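Local coordinates for protein leucine aminopeptidase (Parabacteroides distasonis, PDB 3TC8) that binds zinc and is probably an M28-family exopeptidase, an aminopeptidase or a glutaminyl-peptide cyclotransferase relative, at residues V35-R40 with H47-D52; T78-R83 with E159-P164; P115-T120 with H281-N286; L177-W182 with T248-Y253. One frame throughout, in Å; residues are numbered along the deposited sequence. Where two conformers were deposited one is given.

Contact 1. Residues V35-R40 with H47-D52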
loop_
_atom_site.group_PDB
_atom_site.type_symbol
_atom_site.label_atom_id
_atom_site.label_comp_id
_atom_site.label_asym_id
_atom_site.label_seq_id
_atom_site.Cartn_x
_atom_site.Cartn_y
_atom_site.Cartn_z
ATOM N N VAL A 35 6.063 -12.441 3.019
ATOM C CA VAL A 35 6.892 -13.043 1.993
ATOM C C VAL A 35 7.048 -14.549 2.247
ATOM O O VAL A 35 7.159 -15.329 1.307
ATOM C CB VAL A 35 8.233 -12.285 1.868
ATOM C CG1 VAL A 35 9.198 -13.040 0.958
ATOM C CG2 VAL A 35 7.959 -10.874 1.320
ATOM N N ALA A 36 7.098 -14.935 3.516
ATOM C CA ALA A 36 7.281 -16.337 3.894
ATOM C C ALA A 36 6.199 -17.243 3.355
ATOM O O ALA A 36 6.441 -18.440 3.207
ATOM C CB ALA A 36 7.439 -16.432 5.390
ATOM N N PHE A 37 4.993 -16.727 3.091
ATOM C CA PHE A 37 3.940 -17.547 2.536
ATOM C C PHE A 37 4.224 -18.007 1.124
ATOM O O PHE A 37 3.612 -18.975 0.653
ATOM C CB PHE A 37 2.602 -16.822 2.568
ATOM C CG PHE A 37 2.013 -16.655 3.939
ATOM C CD1 PHE A 37 1.411 -17.715 4.588
ATOM C CD2 PHE A 37 2.099 -15.462 4.617
ATOM C CE1 PHE A 37 0.886 -17.583 5.868
ATOM C CE2 PHE A 37 1.581 -15.331 5.907
ATOM C CZ PHE A 37 0.985 -16.396 6.520
ATOM N N GLY A 38 5.094 -17.310 0.412
ATOM C CA GLY A 38 5.219 -17.437 -1.014
ATOM C C GLY A 38 4.499 -16.257 -1.683
ATOM O O GLY A 38 3.797 -15.517 -1.009
ATOM N N PRO A 39 4.644 -16.110 -2.984
ATOM C CA PRO A 39 3.982 -14.955 -3.651
ATOM C C PRO A 39 2.460 -14.976 -3.426
ATOM O O PRO A 39 1.810 -16.006 -3.617
ATOM C CB PRO A 39 4.369 -15.175 -5.120
ATOM C CG PRO A 39 5.747 -15.786 -5.036
ATOM C CD PRO A 39 5.612 -16.772 -3.878
ATOM N N ARG A 40 1.911 -13.832 -3.035
ATOM C CA ARG A 40 0.481 -13.726 -2.758
ATOM C C ARG A 40 -0.291 -13.457 -4.061
ATOM O O ARG A 40 -0.885 -12.404 -4.280
ATOM C CB ARG A 40 0.225 -12.632 -1.725
ATOM C CG ARG A 40 0.491 -13.039 -0.264
ATOM C CD ARG A 40 1.944 -13.175 0.147
ATOM N NE ARG A 40 2.608 -11.870 0.052
ATOM C CZ ARG A 40 3.828 -11.667 -0.451
ATOM N NH1 ARG A 40 4.600 -12.653 -0.887
ATOM N NH2 ARG A 40 4.291 -10.428 -0.532
ATOM N N HIS A 47 -1.821 -16.914 -1.219
ATOM C CA HIS A 47 -2.731 -15.770 -1.096
ATOM C C HIS A 47 -3.793 -16.007 -0.034
ATOM O O HIS A 47 -4.027 -15.165 0.830
ATOM C CB HIS A 47 -3.317 -15.516 -2.483
ATOM C CG HIS A 47 -4.175 -14.305 -2.619
ATOM N ND1 HIS A 47 -5.533 -14.333 -2.406
ATOM C CD2 HIS A 47 -3.851 -13.046 -3.032
ATOM C CE1 HIS A 47 -5.999 -13.122 -2.703
ATOM N NE2 HIS A 47 -5.007 -12.329 -3.065
ATOM N N LYS A 48 -4.405 -17.186 -0.055
ATOM C CA LYS A 48 -5.433 -17.446 0.915
ATOM C C LYS A 48 -4.862 -17.483 2.344
ATOM O O LYS A 48 -5.456 -16.946 3.288
ATOM C CB LYS A 48 -6.198 -18.688 0.494
ATOM C CG LYS A 48 -6.965 -18.407 -0.809
ATOM C CD LYS A 48 -7.666 -19.625 -1.384
ATOM C CE LYS A 48 -8.098 -19.378 -2.839
ATOM N NZ LYS A 48 -9.002 -18.213 -2.992
ATOM N N ALA A 49 -3.695 -18.103 2.505
ATOM C CA ALA A 49 -3.067 -18.207 3.818
ATOM C C ALA A 49 -2.628 -16.833 4.322
ATOM O O ALA A 49 -2.863 -16.479 5.507
ATOM C CB ALA A 49 -1.885 -19.169 3.771
ATOM N N CYS A 50 -2.030 -16.024 3.479
ATOM C CA CYS A 50 -1.596 -14.708 3.898
ATOM C C CYS A 50 -2.761 -13.790 4.216
ATOM O O CYS A 50 -2.733 -13.081 5.208
ATOM C CB CYS A 50 -0.695 -14.105 2.833
ATOM S SG CYS A 50 0.067 -12.541 3.357
ATOM N N GLY A 51 -3.822 -13.856 3.443
ATOM C CA GLY A 51 -4.982 -13.054 3.743
ATOM C C GLY A 51 -5.575 -13.377 5.083
ATOM O O GLY A 51 -5.974 -12.513 5.850
ATOM N N ASP A 52 -5.651 -14.675 5.379
ATOM C CA ASP A 52 -6.123 -15.089 6.695
ATOM C C ASP A 52 -5.257 -14.546 7.834
ATOM O O ASP A 52 -5.761 -14.091 8.861
ATOM C CB ASP A 52 -6.193 -16.622 6.806
ATOM C CG ASP A 52 -7.284 -17.277 5.985
ATOM O OD1 ASP A 52 -8.068 -16.600 5.321
ATOM O OD2 ASP A 52 -7.344 -18.527 6.066
#

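Contact 2. Residues T78-R83 with E159-P164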
loop_
_atom_site.group_PDB
_atom_site.type_symbol
_atom_site.label_atom_id
_atom_site.label_comp_id
_atom_site.label_asym_id
_atom_site.label_seq_id
_atom_site.Cartn_x
_atom_site.Cartn_y
_atom_site.Cartn_z
ATOM N N THR A 78 -8.976 -14.103 -16.581
ATOM C CA THR A 78 -8.904 -14.948 -15.372
ATOM C C THR A 78 -9.849 -14.347 -14.316
ATOM O O THR A 78 -9.807 -13.140 -14.043
ATOM C CB THR A 78 -7.458 -14.997 -14.791
ATOM O OG1 THR A 78 -6.571 -15.419 -15.822
ATOM C CG2 THR A 78 -7.334 -15.986 -13.606
ATOM N N LYS A 79 -10.639 -15.202 -13.696
ATOM C CA LYS A 79 -11.475 -14.824 -12.606
ATOM C C LYS A 79 -10.620 -14.931 -11.339
ATOM O O LYS A 79 -10.127 -16.021 -10.980
ATOM C CB LYS A 79 -12.682 -15.746 -12.569
ATOM C CG LYS A 79 -13.590 -15.606 -13.824
ATOM C CD LYS A 79 -14.195 -14.248 -13.960
ATOM C CE LYS A 79 -14.955 -14.114 -15.269
ATOM N NZ LYS A 79 -15.584 -12.771 -15.381
ATOM N N LEU A 80 -10.463 -13.823 -10.652
ATOM C CA LEU A 80 -9.652 -13.724 -9.438
ATOM C C LEU A 80 -10.535 -13.740 -8.222
ATOM O O LEU A 80 -11.466 -12.929 -8.097
ATOM C CB LEU A 80 -8.845 -12.428 -9.451
ATOM C CG LEU A 80 -7.959 -12.191 -10.663
ATOM C CD1 LEU A 80 -7.215 -10.849 -10.522
ATOM C CD2 LEU A 80 -7.002 -13.366 -10.918
ATOM N N GLU A 81 -10.229 -14.657 -7.303
ATOM C CA GLU A 81 -10.905 -14.763 -6.011
ATOM C C GLU A 81 -10.288 -13.730 -5.078
ATOM O O GLU A 81 -9.336 -14.022 -4.334
ATOM C CB GLU A 81 -10.702 -16.189 -5.484
ATOM C CG GLU A 81 -11.264 -17.207 -6.456
ATOM C CD GLU A 81 -11.088 -18.651 -6.041
ATOM O OE1 GLU A 81 -9.971 -18.989 -5.515
ATOM O OE2 GLU A 81 -12.071 -19.446 -6.328
ATOM N N ALA A 82 -10.740 -12.492 -5.193
ATOM C CA ALA A 82 -10.131 -11.349 -4.516
ATOM C C ALA A 82 -10.734 -11.147 -3.130
ATOM O O ALA A 82 -11.895 -11.498 -2.859
ATOM C CB ALA A 82 -10.314 -10.106 -5.366
ATOM N N ARG A 83 -9.927 -10.550 -2.262
ATOM C CA ARG A 83 -10.318 -10.288 -0.894
ATOM C C ARG A 83 -9.650 -8.998 -0.433
ATOM O O ARG A 83 -8.445 -8.947 -0.219
ATOM C CB ARG A 83 -9.916 -11.458 0.006
ATOM C CG ARG A 83 -10.182 -11.201 1.451
ATOM C CD ARG A 83 -10.151 -12.379 2.365
ATOM N NE ARG A 83 -8.960 -13.220 2.159
ATOM C CZ ARG A 83 -8.534 -14.149 3.011
ATOM N NH1 ARG A 83 -8.948 -14.153 4.255
ATOM N NH2 ARG A 83 -7.629 -14.997 2.613
ATOM N N GLU A 159 -4.114 -5.585 -7.098
ATOM C CA GLU A 159 -3.602 -4.359 -7.635
ATOM C C GLU A 159 -2.628 -4.578 -8.785
ATOM O O GLU A 159 -2.527 -3.722 -9.653
ATOM C CB GLU A 159 -2.925 -3.543 -6.523
ATOM C CG GLU A 159 -2.314 -2.211 -6.976
ATOM C CD GLU A 159 -0.956 -2.248 -7.630
ATOM O OE1 GLU A 159 -0.200 -3.205 -7.332
ATOM O OE2 GLU A 159 -0.664 -1.299 -8.446
ATOM N N ASP A 160 -1.888 -5.687 -8.701
ATOM C CA ASP A 160 -0.659 -5.832 -9.502
ATOM C C ASP A 160 -0.768 -6.998 -10.510
ATOM O O ASP A 160 0.247 -7.613 -10.835
ATOM C CB ASP A 160 0.560 -5.991 -8.600
ATOM C CG ASP A 160 1.757 -5.240 -9.096
ATOM O OD1 ASP A 160 1.664 -4.463 -10.054
ATOM O OD2 ASP A 160 2.808 -5.384 -8.518
ATOM N N TYR A 161 -1.962 -7.184 -11.048
ATOM C CA TYR A 161 -2.283 -8.223 -12.040
ATOM C C TYR A 161 -2.627 -7.568 -13.388
ATOM O O TYR A 161 -3.315 -8.159 -14.213
ATOM C CB TYR A 161 -3.431 -9.118 -11.514
ATOM C CG TYR A 161 -3.381 -10.594 -11.869
ATOM C CD1 TYR A 161 -3.535 -11.066 -13.188
ATOM C CD2 TYR A 161 -3.266 -11.552 -10.871
ATOM C CE1 TYR A 161 -3.552 -12.417 -13.434
ATOM C CE2 TYR A 161 -3.325 -12.910 -11.124
ATOM C CZ TYR A 161 -3.470 -13.321 -12.432
ATOM O OH TYR A 161 -3.531 -14.687 -12.677
ATOM N N GLY A 162 -2.112 -6.379 -13.643
ATOM C CA GLY A 162 -2.362 -5.685 -14.893
ATOM C C GLY A 162 -1.568 -6.259 -16.041
ATOM O O GLY A 162 -0.656 -7.078 -15.873
ATOM N N THR A 163 -1.933 -5.832 -17.240
ATOM C CA THR A 163 -1.353 -6.338 -18.483
ATOM C C THR A 163 0.166 -6.326 -18.400
ATOM O O THR A 163 0.766 -5.266 -18.159
ATOM C CB THR A 163 -1.783 -5.465 -19.670
ATOM O OG1 THR A 163 -3.213 -5.400 -19.686
ATOM C CG2 THR A 163 -1.245 -6.034 -20.986
ATOM N N PRO A 164 0.829 -7.463 -18.690
ATOM C CA PRO A 164 2.292 -7.467 -18.647
ATOM C C PRO A 164 2.923 -6.983 -19.952
ATOM O O PRO A 164 2.286 -6.939 -21.016
ATOM C CB PRO A 164 2.617 -8.930 -18.383
ATOM C CG PRO A 164 1.498 -9.660 -18.995
ATOM C CD PRO A 164 0.282 -8.819 -18.805
HETATM O O HOH W 1 -3.763 -15.534 -15.224
#

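Contact 3. Residues P115-T120 with H281-N286. With EDO (1,2-ethanediol), chain E.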
loop_
_atom_site.group_PDB
_atom_site.type_symbol
_atom_site.label_atom_id
_atom_site.label_comp_id
_atom_site.label_asym_id
_atom_site.label_seq_id
_atom_site.Cartn_x
_atom_site.Cartn_y
_atom_site.Cartn_z
ATOM N N PRO A 115 14.414 -13.267 -19.872
ATOM C CA PRO A 115 13.076 -13.581 -20.393
ATOM C C PRO A 115 12.482 -14.856 -19.826
ATOM O O PRO A 115 11.251 -14.992 -19.791
ATOM C CB PRO A 115 13.294 -13.710 -21.904
ATOM C CG PRO A 115 14.720 -13.886 -22.055
ATOM C CD PRO A 115 15.429 -13.248 -20.949
ATOM N N SER A 116 13.318 -15.768 -19.352
ATOM C CA SER A 116 12.801 -16.979 -18.711
ATOM C C SER A 116 12.172 -16.696 -17.342
ATOM O O SER A 116 11.574 -17.609 -16.794
ATOM C CB SER A 116 13.875 -18.051 -18.638
ATOM O OG SER A 116 14.202 -18.521 -19.964
ATOM N N LYS A 117 12.340 -15.486 -16.802
ATOM C CA LYS A 117 11.671 -15.130 -15.555
ATOM C C LYS A 117 10.429 -14.278 -15.767
ATOM O O LYS A 117 9.732 -13.985 -14.787
ATOM C CB LYS A 117 12.633 -14.403 -14.617
ATOM C CG LYS A 117 13.826 -15.238 -14.185
ATOM C CD LYS A 117 13.451 -16.476 -13.420
ATOM C CE LYS A 117 14.689 -17.233 -12.910
ATOM N NZ LYS A 117 14.227 -18.399 -12.114
ATOM N N HIS A 118 10.100 -13.891 -17.003
ATOM C CA HIS A 118 9.017 -12.951 -17.185
ATOM C C HIS A 118 7.686 -13.458 -16.689
ATOM O O HIS A 118 6.850 -12.660 -16.235
ATOM C CB HIS A 118 8.868 -12.592 -18.658
ATOM C CG HIS A 118 9.947 -11.691 -19.147
ATOM N ND1 HIS A 118 10.119 -11.394 -20.483
ATOM C CD2 HIS A 118 10.927 -11.037 -18.460
ATOM C CE1 HIS A 118 11.140 -10.547 -20.591
ATOM N NE2 HIS A 118 11.639 -10.307 -19.376
ATOM N N ARG A 119 7.478 -14.784 -16.731
ATOM C CA ARG A 119 6.212 -15.372 -16.396
ATOM C C ARG A 119 6.210 -16.004 -15.001
ATOM O O ARG A 119 5.292 -16.775 -14.683
ATOM C CB ARG A 119 5.807 -16.378 -17.485
ATOM C CG ARG A 119 5.454 -15.667 -18.759
ATOM C CD ARG A 119 5.411 -16.592 -19.975
ATOM N NE ARG A 119 5.193 -15.860 -21.236
ATOM C CZ ARG A 119 6.109 -15.121 -21.864
ATOM N NH1 ARG A 119 7.361 -15.059 -21.460
ATOM N NH2 ARG A 119 5.766 -14.431 -22.969
ATOM N N THR A 120 7.183 -15.622 -14.167
ATOM C CA THR A 120 7.327 -16.155 -12.810
ATOM C C THR A 120 6.868 -15.143 -11.770
ATOM O O THR A 120 7.262 -13.984 -11.827
ATOM C CB THR A 120 8.787 -16.485 -12.548
ATOM O OG1 THR A 120 9.221 -17.445 -13.518
ATOM C CG2 THR A 120 9.007 -17.092 -11.165
ATOM N N HIS A 281 9.143 -5.154 -10.460
ATOM C CA HIS A 281 8.612 -6.119 -11.429
ATOM C C HIS A 281 9.708 -7.051 -11.994
ATOM O O HIS A 281 9.664 -7.493 -13.147
ATOM C CB HIS A 281 7.739 -5.439 -12.500
ATOM C CG HIS A 281 6.429 -5.005 -11.932
ATOM N ND1 HIS A 281 5.391 -4.527 -12.697
ATOM C CD2 HIS A 281 5.984 -5.002 -10.644
ATOM C CE1 HIS A 281 4.372 -4.229 -11.898
ATOM N NE2 HIS A 281 4.698 -4.527 -10.652
ATOM N N THR A 282 10.664 -7.335 -11.132
ATOM C CA THR A 282 11.690 -8.337 -11.380
ATOM C C THR A 282 11.743 -9.325 -10.232
ATOM O O THR A 282 11.187 -9.097 -9.144
ATOM C CB THR A 282 13.113 -7.714 -11.485
ATOM O OG1 THR A 282 13.651 -7.450 -10.169
ATOM C CG2 THR A 282 13.187 -6.471 -12.356
ATOM N N GLN A 283 12.468 -10.428 -10.444
ATOM C CA GLN A 283 12.702 -11.395 -9.398
ATOM C C GLN A 283 13.435 -10.859 -8.192
ATOM O O GLN A 283 13.309 -11.449 -7.100
ATOM C CB GLN A 283 13.459 -12.598 -9.962
ATOM C CG GLN A 283 12.569 -13.505 -10.826
ATOM C CD GLN A 283 11.616 -14.307 -10.003
ATOM O OE1 GLN A 283 12.046 -15.268 -9.351
ATOM N NE2 GLN A 283 10.336 -13.934 -9.998
ATOM N N LYS A 284 14.120 -9.738 -8.347
ATOM C CA LYS A 284 14.843 -9.141 -7.233
ATOM C C LYS A 284 14.004 -8.269 -6.309
ATOM O O LYS A 284 14.550 -7.718 -5.361
ATOM C CB LYS A 284 16.027 -8.351 -7.762
ATOM C CG LYS A 284 17.152 -9.239 -8.213
ATOM C CD LYS A 284 18.385 -8.468 -8.582
ATOM C CE LYS A 284 19.569 -9.343 -8.972
ATOM N NZ LYS A 284 20.634 -8.511 -9.647
ATOM N N ASP A 285 12.679 -8.241 -6.480
ATOM C CA ASP A 285 11.807 -7.629 -5.471
ATOM C C ASP A 285 11.563 -8.642 -4.330
ATOM O O ASP A 285 10.472 -9.211 -4.158
ATOM C CB ASP A 285 10.503 -7.116 -6.063
ATOM C CG ASP A 285 9.679 -6.354 -5.035
ATOM O OD1 ASP A 285 10.195 -6.113 -3.923
ATOM O OD2 ASP A 285 8.504 -6.078 -5.307
ATOM N N ASN A 286 12.614 -8.764 -3.538
ATOM C CA ASN A 286 12.695 -9.753 -2.494
ATOM C C ASN A 286 13.175 -9.087 -1.180
ATOM O O ASN A 286 13.335 -7.866 -1.098
ATOM C CB ASN A 286 13.563 -10.955 -2.937
ATOM C CG ASN A 286 14.963 -10.585 -3.186
ATOM O OD1 ASN A 286 15.477 -9.623 -2.640
ATOM N ND2 ASN A 286 15.627 -11.337 -4.056
HETATM C C1 EDO E . 9.040 -12.729 -24.880
HETATM O O1 EDO E . 7.737 -13.338 -24.869
HETATM C C2 EDO E . 9.811 -13.060 -23.606
HETATM O O2 EDO E . 8.960 -12.919 -22.467
HETATM O O HOH W 2 14.569 -16.194 -9.720
#

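Contact 4. Residues L177-W182 with T248-Y253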
loop_
_atom_site.group_PDB
_atom_site.type_symbol
_atom_site.label_atom_id
_atom_site.label_comp_id
_atom_site.label_asym_id
_atom_site.label_seq_id
_atom_site.Cartn_x
_atom_site.Cartn_y
_atom_site.Cartn_z
ATOM N N LEU A 177 -7.525 -3.595 -9.243
ATOM C CA LEU A 177 -8.866 -4.127 -9.415
ATOM C C LEU A 177 -9.644 -4.166 -8.095
ATOM O O LEU A 177 -10.858 -3.941 -8.081
ATOM C CB LEU A 177 -8.798 -5.532 -10.028
ATOM C CG LEU A 177 -8.212 -5.629 -11.420
ATOM C CD1 LEU A 177 -8.042 -7.082 -11.820
ATOM C CD2 LEU A 177 -9.053 -4.843 -12.458
ATOM N N GLY A 178 -8.965 -4.520 -6.993
ATOM C CA GLY A 178 -9.654 -4.552 -5.704
ATOM C C GLY A 178 -10.140 -3.188 -5.258
ATOM O O GLY A 178 -11.254 -3.071 -4.733
ATOM N N THR A 179 -9.333 -2.167 -5.475
ATOM C CA THR A 179 -9.712 -0.817 -5.139
ATOM C C THR A 179 -10.872 -0.355 -5.998
ATOM O O THR A 179 -11.802 0.294 -5.513
ATOM C CB THR A 179 -8.542 0.190 -5.289
ATOM O OG1 THR A 179 -7.449 -0.315 -4.523
ATOM C CG2 THR A 179 -8.932 1.548 -4.750
ATOM N N GLN A 180 -10.845 -0.693 -7.290
ATOM C CA GLN A 180 -11.959 -0.339 -8.143
ATOM C C GLN A 180 -13.265 -0.915 -7.608
ATOM O O GLN A 180 -14.313 -0.269 -7.649
ATOM C CB GLN A 180 -11.708 -0.765 -9.592
ATOM C CG GLN A 180 -10.605 0.079 -10.301
ATOM C CD GLN A 180 -10.411 -0.383 -11.710
ATOM O OE1 GLN A 180 -11.346 -0.266 -12.523
ATOM N NE2 GLN A 180 -9.283 -0.969 -12.021
ATOM N N PHE A 181 -13.253 -2.196 -7.199
ATOM C CA PHE A 181 -14.432 -2.837 -6.691
ATOM C C PHE A 181 -14.910 -2.142 -5.417
ATOM O O PHE A 181 -16.085 -1.822 -5.287
ATOM C CB PHE A 181 -14.172 -4.303 -6.417
ATOM C CG PHE A 181 -15.413 -4.998 -5.886
ATOM C CD1 PHE A 181 -16.354 -5.465 -6.764
ATOM C CD2 PHE A 181 -15.641 -5.107 -4.526
ATOM C CE1 PHE A 181 -17.527 -6.024 -6.296
ATOM C CE2 PHE A 181 -16.838 -5.701 -4.056
ATOM C CZ PHE A 181 -17.766 -6.120 -4.949
ATOM N N TRP A 182 -13.999 -1.918 -4.468
ATOM C CA TRP A 182 -14.345 -1.326 -3.194
ATOM C C TRP A 182 -14.897 0.092 -3.359
ATOM O O TRP A 182 -15.833 0.490 -2.685
ATOM C CB TRP A 182 -13.100 -1.314 -2.306
ATOM C CG TRP A 182 -13.310 -0.582 -1.004
ATOM C CD1 TRP A 182 -13.836 -1.066 0.166
ATOM C CD2 TRP A 182 -13.025 0.810 -0.782
ATOM N NE1 TRP A 182 -13.878 -0.053 1.084
ATOM C CE2 TRP A 182 -13.392 1.112 0.540
ATOM C CE3 TRP A 182 -12.442 1.802 -1.548
ATOM C CZ2 TRP A 182 -13.194 2.379 1.089
ATOM C CZ3 TRP A 182 -12.265 3.079 -1.007
ATOM C CH2 TRP A 182 -12.639 3.348 0.292
ATOM N N THR A 248 0.261 5.709 -11.671
ATOM C CA THR A 248 -0.987 4.954 -11.585
ATOM C C THR A 248 -0.916 4.073 -10.350
ATOM O O THR A 248 0.005 3.290 -10.192
ATOM C CB THR A 248 -1.161 4.059 -12.825
ATOM O OG1 THR A 248 -1.190 4.871 -13.993
ATOM C CG2 THR A 248 -2.411 3.201 -12.694
ATOM N N ASP A 249 -1.863 4.242 -9.449
ATOM C CA ASP A 249 -1.866 3.466 -8.221
ATOM C C ASP A 249 -3.227 3.522 -7.573
ATOM O O ASP A 249 -4.152 4.207 -8.055
ATOM C CB ASP A 249 -0.763 3.976 -7.287
ATOM C CG ASP A 249 -0.088 2.899 -6.470
ATOM O OD1 ASP A 249 -0.631 1.780 -6.363
ATOM O OD2 ASP A 249 1.034 3.190 -5.905
ATOM N N ASP A 250 -3.420 2.777 -6.484
ATOM C CA ASP A 250 -4.729 2.615 -5.924
ATOM C C ASP A 250 -5.392 3.926 -5.533
ATOM O O ASP A 250 -6.608 4.033 -5.542
ATOM C CB ASP A 250 -4.650 1.694 -4.675
ATOM C CG ASP A 250 -4.321 0.208 -4.972
ATOM O OD1 ASP A 250 -5.099 -0.406 -5.682
ATOM O OD2 ASP A 250 -3.319 -0.306 -4.453
ATOM N N HIS A 251 -4.581 4.913 -5.136
ATOM C CA HIS A 251 -5.156 6.193 -4.686
ATOM C C HIS A 251 -5.979 6.899 -5.757
ATOM O O HIS A 251 -6.974 7.558 -5.421
ATOM C CB HIS A 251 -4.053 7.117 -4.148
ATOM C CG HIS A 251 -3.074 7.605 -5.155
ATOM N ND1 HIS A 251 -2.447 6.748 -6.036
ATOM C CD2 HIS A 251 -2.622 8.859 -5.409
ATOM C CE1 HIS A 251 -1.648 7.467 -6.805
ATOM N NE2 HIS A 251 -1.729 8.748 -6.437
ATOM N N GLN A 252 -5.649 6.699 -7.036
ATOM C CA GLN A 252 -6.446 7.375 -8.079
ATOM C C GLN A 252 -7.894 6.900 -8.089
ATOM O O GLN A 252 -8.794 7.657 -8.396
ATOM C CB GLN A 252 -5.837 7.255 -9.450
ATOM C CG GLN A 252 -6.031 5.981 -10.116
ATOM C CD GLN A 252 -5.215 5.929 -11.402
ATOM O OE1 GLN A 252 -4.014 6.167 -11.360
ATOM N NE2 GLN A 252 -5.848 5.522 -12.513
ATOM N N TYR A 253 -8.097 5.618 -7.753
ATOM C CA TYR A 253 -9.410 5.035 -7.764
ATOM C C TYR A 253 -10.199 5.361 -6.503
ATOM O O TYR A 253 -11.417 5.422 -6.543
ATOM C CB TYR A 253 -9.308 3.538 -8.074
ATOM C CG TYR A 253 -8.828 3.226 -9.437
ATOM C CD1 TYR A 253 -9.664 3.368 -10.539
ATOM C CD2 TYR A 253 -7.527 2.834 -9.652
ATOM C CE1 TYR A 253 -9.215 3.064 -11.834
ATOM C CE2 TYR A 253 -7.048 2.559 -10.942
ATOM C CZ TYR A 253 -7.882 2.666 -12.018
ATOM O OH TYR A 253 -7.417 2.361 -13.262
HETATM O O HOH W 3 -6.466 -2.923 -6.011
#

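Contact 1. Residues V35-R40 with H47-D52
The F37 ring lays one face on the backbone of helix 45-60: C50 CA sits over its centre, a CH-pi contact 3.8 Å from the centroid, and A49 C lies nearer the rim. F37 CD1 meets A49 CB at 3.7 Å, and C50 SG makes an oblique sulfur-aromatic contact, 4.6 Å from the F37 centroid. The H47 ring takes R40 O at its edge, 3.3 Å from H47 CD2, while its NE2 bonds D157 and W103 stacks on it; V35 N lies over the centre of one face of the R40 guanidinium. Bends at chi2 (73°) and chi3 (64°) fold the R40 chain back, laying CG 3.5 Å from C50 CB and bringing NH1 to G38 O at 3.0 Å. That bond, nearly straight and in the guanidinium plane, comes from above the carbonyl plane; D123 O accepts too, so two carbonyl oxygens accept from NH1 of this buried side chain. This is a helix-loop-helix connection: past helix 24-36, G38 turns with positive phi, and F37 and R40 pack on helix 45-60.

Contact 2. Residues T78-R83 with E159-P164
L80 and Y161 make the close part of this contact, with both leucine methyls laid against the tyrosine ring. L80 CD2 lies over one face, offset toward the rim and 3.7 Å from Y161 CE2, in a CH-pi contact. The sister methyl CD1 lies nearer the root of the ring, 4.0 Å from Y161 CD2. With L80 CG anti to its carbonyl carbon (chi1 -55°), the fork of the leucine reaches from strand 79-89 to the ring. The far end is looser. T78 CG2 comes no nearer than 4.1 Å to Y161 OH, and a water spans the remaining distance: it lies in the ring plane, 2.7 Å from Y161 OH, and donates to T78 OG1 at 2.9 Å. D76 OD1 is a further partner of that threonine hydroxyl. Losing the Y161 ring, as with an alanine here, is likely to open a gap beside the L80 methyls and leave the bridging water without its phenolic partner. D160, the preceding residue, binds the zinc ion, so this contact packs the metal-bearing loop against the sheet through apolar surface, with polar chemistry confined to the hydroxyl end, where one water joins two hydroxyls.

Contact 3. Residues P115-T120 with H281-N286
Apolar packing brings Q283 CG to K117 CB at 3.9 Å, the two side chains crossing at about a right angle. The glutamine bends at chi2 (-74°), which carries its amide into van der Waals contact with T120, Q283 NE2 lying 3.6 Å from T120 CG2. Direct polar bonds of that amide go outside the two segments, from NE2 to S109 OG and P121 O. Water joins the segments at the other amide atom: it donates to Q283 OE1 at 2.7 Å and takes a weak bond from K117 NZ. On the 115-120 side, a 1,2-ethanediol, probably from the crystallisation liquor, is held by three bonds. R119 NH1 and H118 ND1 both reach O2, the latter at 2.8 Å in the imidazole plane, and R119 NH2 donates to O1 at 2.9 Å. Each segment contains a type I beta turn, and T282 OG1 accepts from K284 N in an ST turn. Loop 115-120 runs between strand 96-102 and helix 125-144; loop 281-286, which carries the zinc ligand H281, between strand 262-266 and helix 292-308.

Contact 4. Residues L177-W182 with T248-Y253
One direct hydrogen bond joins the two segments: T179 OG1 donates to D250 OD1 at 2.6 Å, meeting the oxygen from well above the carboxylate plane. A water adds a second link, donating to D250 OD1 at 2.9 Å and accepting from T179 N at 3.0 Å. The same carboxylate oxygen thus takes two donors, which probably restrains the rotation of the carboxylate. D250 N bonds D249 OD1. The helices 177-184 and 250-258 belong to the alpha/beta fold of the M28 zinc peptidases, and the D250 side chain lies about 9 Å from the zinc ion.

The apolar and stacking contacts involve Y253. Q180 CG sits over one ring face, 3.4 Å from Y253 CD1, in a CH-pi contact; straight beyond CG (chi2 -180°), the glutamine lays its amide over the ring, the planes 11° apart. Q252 CG covers the opposite face. T179 CG2 touches Y253 CB at 3.9 Å. With a leucine in place of Y253, the Q180 amide would probably lose the flat surface it stacks on, and D173 OD1 its phenolic partner. Beyond the ring both polar ends converge on D173, Y253 OH on its carboxylate and Q180 NE2 on its carbonyl.

Overall arrangement
From the N terminus, contact 1 closes first, a short loop between helices 24-36 and 45-60. A salt bridge from that second helix, D52 to R83, ties contact 1 to strand 79-89 of contact 2. Contact 2 closes a loop of some 75 residues, holding strands 96-102 and 150-156 and helix 125-144, and joins strand 79-89 to the loop after strand 150-156. Contact 3 opens within this span and closes only near the C-terminal helix, so contacts 2 and 3 cross; D160 and H281, one from each, bind the same zinc ion with D127. Contact 4 falls entirely within the span of contact 3, pairing helices 177-184 and 250-258, and touches contact 2 where E159 packs on D250 and L80 on L177.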